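Local coordinates for cytochrome c (Pseudomonas aeruginosa, PDB 6RTE), which is the dehydrogenase NirN, which acts on dihydro-heme d1 in heme d1 biosynthesis and joins a heme c domain to an eight-bladed beta-propeller, at residues L441-H451 with S464-Y475. Numbering follows the deposited sequence.
Sequences LRPSPGKVAGH and SVWDRDGALVVY
A449 and V465 face each other as an antiparallel, non-hydrogen-bonded pair (CA-CA 4.6 Å) where strands 449-454 and 460-465 of one beta-propeller blade run side by side. Flanking this pair, W466 N donates to V448 O (2.8 Å) and G450 N to S464 O, the latter nearly straight at 167°. The connection that follows L441, entering from the outermost strand 437-441 of the preceding blade, packs over the hairpin made by 460-465 and 470-476. L441 lays CD1 over one face of the Y475 ring, 4.0 Å from its centroid, a CH-pi contact between neighbouring blades. P443 meets the same tyrosine at the edge, with CB 3.2 Å from Y475 OH, and wedges its ring against V473 CG2 and V465 CG2. V465 CG1 is anti to the backbone N (chi1 179°) and meets K447 CB; CG2, beside the N, meets S444 OG. At the solvent-side turn the extended K447 chain crosses D467 at about a right angle, CD against the carboxylate carbon CG; its NZ donates to D469 O (3.1 Å) and makes long salt bridges to D467 OD1 and D469 OD2. D467 OD1 also takes D469 N, closing an Asx turn that probably helps hold the D467 carboxylate. F419 stacks edge-to-face on W466, whose NE1 donates to G450 O at 2.7 Å, the oxygen lying in the indole plane while the donor sits well above the carbonyl plane.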
loop_
_atom_site.group_PDB
_atom_site.type_symbol
_atom_site.label_atom_id
_atom_site.label_comp_id
_atom_site.label_asym_id
_atom_site.label_seq_id
_atom_site.Cartn_x
_atom_site.Cartn_y
_atom_site.Cartn_z
ATOM N N LEU A 441 -2.648 -23.724 -4.836
ATOM C CA LEU A 441 -3.399 -23.679 -3.586
ATOM C C LEU A 441 -4.706 -22.935 -3.820
ATOM O O LEU A 441 -4.702 -21.828 -4.363
ATOM C CB LEU A 441 -2.589 -22.996 -2.473
ATOM C CG LEU A 441 -1.343 -23.712 -1.936
ATOM C CD1 LEU A 441 -0.700 -22.885 -0.839
ATOM C CD2 LEU A 441 -1.676 -25.097 -1.421
ATOM N N ARG A 442 -5.823 -23.538 -3.408
ATOM C CA ARG A 442 -7.160 -22.999 -3.663
ATOM C C ARG A 442 -7.934 -22.961 -2.352
ATOM O O ARG A 442 -8.820 -23.795 -2.114
ATOM C CB ARG A 442 -7.893 -23.833 -4.714
ATOM C CG ARG A 442 -9.127 -23.166 -5.299
ATOM C CD ARG A 442 -9.708 -23.998 -6.438
ATOM N NE ARG A 442 -10.922 -23.408 -6.997
ATOM C CZ ARG A 442 -11.716 -24.019 -7.873
ATOM N NH1 ARG A 442 -11.429 -25.243 -8.295
ATOM N NH2 ARG A 442 -12.804 -23.407 -8.328
ATOM N N PRO A 443 -7.647 -21.984 -1.486
ATOM C CA PRO A 443 -8.223 -22.024 -0.130
ATOM C C PRO A 443 -9.742 -21.964 -0.105
ATOM O O PRO A 443 -10.372 -22.684 0.678
ATOM C CB PRO A 443 -7.588 -20.801 0.554
ATOM C CG PRO A 443 -7.215 -19.891 -0.558
ATOM C CD PRO A 443 -6.822 -20.782 -1.703
ATOM N N SER A 444 -10.349 -21.124 -0.937
ATOM C CA SER A 444 -11.800 -20.967 -0.983
ATOM C C SER A 444 -12.233 -20.991 -2.441
ATOM O O SER A 444 -12.311 -19.940 -3.095
ATOM C CB SER A 444 -12.244 -19.676 -0.298
ATOM O OG SER A 444 -12.161 -19.797 1.108
ATOM N N PRO A 445 -12.530 -22.182 -2.991
ATOM C CA PRO A 445 -12.913 -22.259 -4.407
ATOM C C PRO A 445 -14.012 -21.274 -4.776
ATOM O O PRO A 445 -15.087 -21.270 -4.169
ATOM C CB PRO A 445 -13.375 -23.716 -4.560
ATOM C CG PRO A 445 -12.588 -24.460 -3.531
ATOM C CD PRO A 445 -12.465 -23.516 -2.364
ATOM N N GLY A 446 -13.743 -20.423 -5.763
ATOM C CA GLY A 446 -14.707 -19.466 -6.246
ATOM C C GLY A 446 -14.492 -18.046 -5.763
ATOM O O GLY A 446 -15.058 -17.114 -6.352
ATOM N N LYS A 447 -13.700 -17.856 -4.714
ATOM C CA LYS A 447 -13.498 -16.548 -4.119
ATOM C C LYS A 447 -12.100 -16.035 -4.435
ATOM O O LYS A 447 -11.181 -16.799 -4.739
ATOM C CB LYS A 447 -13.706 -16.603 -2.604
ATOM C CG LYS A 447 -15.038 -17.213 -2.230
ATOM C CD LYS A 447 -15.429 -16.868 -0.819
ATOM C CE LYS A 447 -16.774 -17.469 -0.494
ATOM N NZ LYS A 447 -17.267 -16.976 0.807
ATOM N N VAL A 448 -11.952 -14.716 -4.362
ATOM C CA VAL A 448 -10.689 -14.095 -4.731
ATOM C C VAL A 448 -9.646 -14.452 -3.677
ATOM O O VAL A 448 -9.822 -14.184 -2.484
ATOM C CB VAL A 448 -10.851 -12.576 -4.892
ATOM C CG1 VAL A 448 -11.598 -11.996 -3.721
ATOM C CG2 VAL A 448 -9.494 -11.898 -5.051
ATOM N N ALA A 449 -8.567 -15.089 -4.119
ATOM C CA ALA A 449 -7.438 -15.435 -3.268
ATOM C C ALA A 449 -6.235 -14.613 -3.703
ATOM O O ALA A 449 -5.945 -14.509 -4.897
ATOM C CB ALA A 449 -7.124 -16.929 -3.361
ATOM N N GLY A 450 -5.536 -14.023 -2.739
ATOM C CA GLY A 450 -4.382 -13.222 -3.083
ATOM C C GLY A 450 -3.587 -12.744 -1.892
ATOM O O GLY A 450 -4.138 -12.535 -0.814
ATOM N N HIS A 451 -2.283 -12.570 -2.105
ATOM C CA HIS A 451 -1.324 -12.043 -1.141
ATOM C C HIS A 451 -0.865 -13.097 -0.143
ATOM O O HIS A 451 -1.684 -13.738 0.528
ATOM C CB HIS A 451 -1.867 -10.851 -0.361
ATOM C CG HIS A 451 -0.822 -10.181 0.475
ATOM N ND1 HIS A 451 -0.482 -10.622 1.735
ATOM C CD2 HIS A 451 -0.009 -9.126 0.216
ATOM C CE1 HIS A 451 0.481 -9.856 2.225
ATOM N NE2 HIS A 451 0.781 -8.944 1.324
ATOM N N SER A 464 -4.713 -14.748 1.951
ATOM C CA SER A 464 -5.927 -13.969 2.163
ATOM C C SER A 464 -6.995 -14.341 1.145
ATOM O O SER A 464 -6.742 -14.322 -0.067
ATOM C CB SER A 464 -5.631 -12.470 2.076
ATOM O OG SER A 464 -4.896 -12.015 3.196
ATOM N N VAL A 465 -8.188 -14.667 1.634
ATOM C CA VAL A 465 -9.381 -14.780 0.800
ATOM C C VAL A 465 -10.115 -13.447 0.900
ATOM O O VAL A 465 -10.699 -13.129 1.945
ATOM C CB VAL A 465 -10.273 -15.950 1.233
ATOM C CG1 VAL A 465 -11.523 -16.023 0.356
ATOM C CG2 VAL A 465 -9.502 -17.255 1.167
ATOM N N TRP A 466 -10.074 -12.662 -0.182
ATOM C CA TRP A 466 -10.555 -11.277 -0.185
ATOM C C TRP A 466 -12.064 -11.272 -0.427
ATOM O O TRP A 466 -12.557 -10.944 -1.509
ATOM C CB TRP A 466 -9.851 -10.457 -1.264
ATOM C CG TRP A 466 -8.369 -10.278 -1.135
ATOM C CD1 TRP A 466 -7.417 -11.256 -1.059
ATOM C CD2 TRP A 466 -7.665 -9.030 -1.117
ATOM N NE1 TRP A 466 -6.164 -10.691 -0.974
ATOM C CE2 TRP A 466 -6.289 -9.326 -1.008
ATOM C CE3 TRP A 466 -8.066 -7.692 -1.172
ATOM C CZ2 TRP A 466 -5.314 -8.332 -0.953
ATOM C CZ3 TRP A 466 -7.098 -6.708 -1.114
ATOM C CH2 TRP A 466 -5.738 -7.033 -1.010
ATOM N N ASP A 467 -12.818 -11.622 0.610
ATOM C CA ASP A 467 -14.262 -11.765 0.460
ATOM C C ASP A 467 -14.940 -11.331 1.750
ATOM O O ASP A 467 -14.365 -11.442 2.835
ATOM C CB ASP A 467 -14.622 -13.210 0.100
ATOM C CG ASP A 467 -16.083 -13.374 -0.289
ATOM O OD1 ASP A 467 -16.927 -13.494 0.621
ATOM O OD2 ASP A 467 -16.384 -13.373 -1.506
ATOM N N ARG A 468 -16.167 -10.816 1.624
ATOM C CA ARG A 468 -16.951 -10.505 2.815
ATOM C C ARG A 468 -16.999 -11.716 3.736
ATOM O O ARG A 468 -16.861 -11.590 4.960
ATOM C CB ARG A 468 -18.360 -10.063 2.427
ATOM N N ASP A 469 -17.175 -12.898 3.154
ATOM C CA ASP A 469 -17.024 -14.165 3.864
ATOM C C ASP A 469 -15.625 -14.728 3.610
ATOM O O ASP A 469 -15.444 -15.836 3.103
ATOM C CB ASP A 469 -18.112 -15.138 3.417
ATOM C CG ASP A 469 -18.250 -16.338 4.335
ATOM O OD1 ASP A 469 -19.285 -16.433 5.029
ATOM O OD2 ASP A 469 -17.333 -17.186 4.365
ATOM N N GLY A 470 -14.617 -13.925 3.967
ATOM C CA GLY A 470 -13.237 -14.243 3.687
ATOM C C GLY A 470 -12.534 -14.884 4.870
ATOM O O GLY A 470 -13.142 -15.224 5.888
ATOM N N ALA A 471 -11.217 -15.040 4.728
ATOM C CA ALA A 471 -10.452 -15.785 5.718
ATOM C C ALA A 471 -8.963 -15.538 5.549
ATOM O O ALA A 471 -8.477 -15.284 4.443
ATOM C CB ALA A 471 -10.730 -17.291 5.617
ATOM N N LEU A 472 -8.257 -15.613 6.677
ATOM C CA LEU A 472 -6.809 -15.775 6.721
ATOM C C LEU A 472 -6.533 -17.273 6.850
ATOM O O LEU A 472 -6.890 -17.885 7.863
ATOM C CB LEU A 472 -6.237 -14.993 7.902
ATOM C CG LEU A 472 -4.734 -14.769 8.036
ATOM C CD1 LEU A 472 -4.197 -14.023 6.846
ATOM C CD2 LEU A 472 -4.437 -13.996 9.322
ATOM N N VAL A 473 -5.921 -17.867 5.826
ATOM C CA VAL A 473 -5.697 -19.310 5.773
ATOM C C VAL A 473 -4.214 -19.583 5.967
ATOM O O VAL A 473 -3.375 -19.086 5.197
ATOM C CB VAL A 473 -6.190 -19.918 4.450
ATOM C CG1 VAL A 473 -6.238 -21.448 4.555
ATOM C CG2 VAL A 473 -7.547 -19.357 4.084
ATOM N N VAL A 474 -3.896 -20.385 6.987
ATOM C CA VAL A 474 -2.522 -20.713 7.352
ATOM C C VAL A 474 -2.160 -22.044 6.709
ATOM O O VAL A 474 -2.909 -23.021 6.825
ATOM C CB VAL A 474 -2.350 -20.780 8.879
ATOM C CG1 VAL A 474 -0.877 -21.012 9.263
ATOM C CG2 VAL A 474 -2.877 -19.507 9.526
ATOM N N TYR A 475 -1.009 -22.082 6.037
ATOM C CA TYR A 475 -0.516 -23.266 5.357
ATOM C C TYR A 475 0.873 -23.618 5.867
ATOM O O TYR A 475 1.699 -22.731 6.098
ATOM C CB TYR A 475 -0.427 -23.053 3.842
ATOM C CG TYR A 475 -1.743 -23.046 3.108
ATOM C CD1 TYR A 475 -2.531 -21.905 3.067
ATOM C CD2 TYR A 475 -2.183 -24.172 2.429
ATOM C CE1 TYR A 475 -3.732 -21.892 2.386
ATOM C CE2 TYR A 475 -3.384 -24.167 1.743
ATOM C CZ TYR A 475 -4.151 -23.023 1.726
ATOM O OH TYR A 475 -5.345 -23.010 1.047
#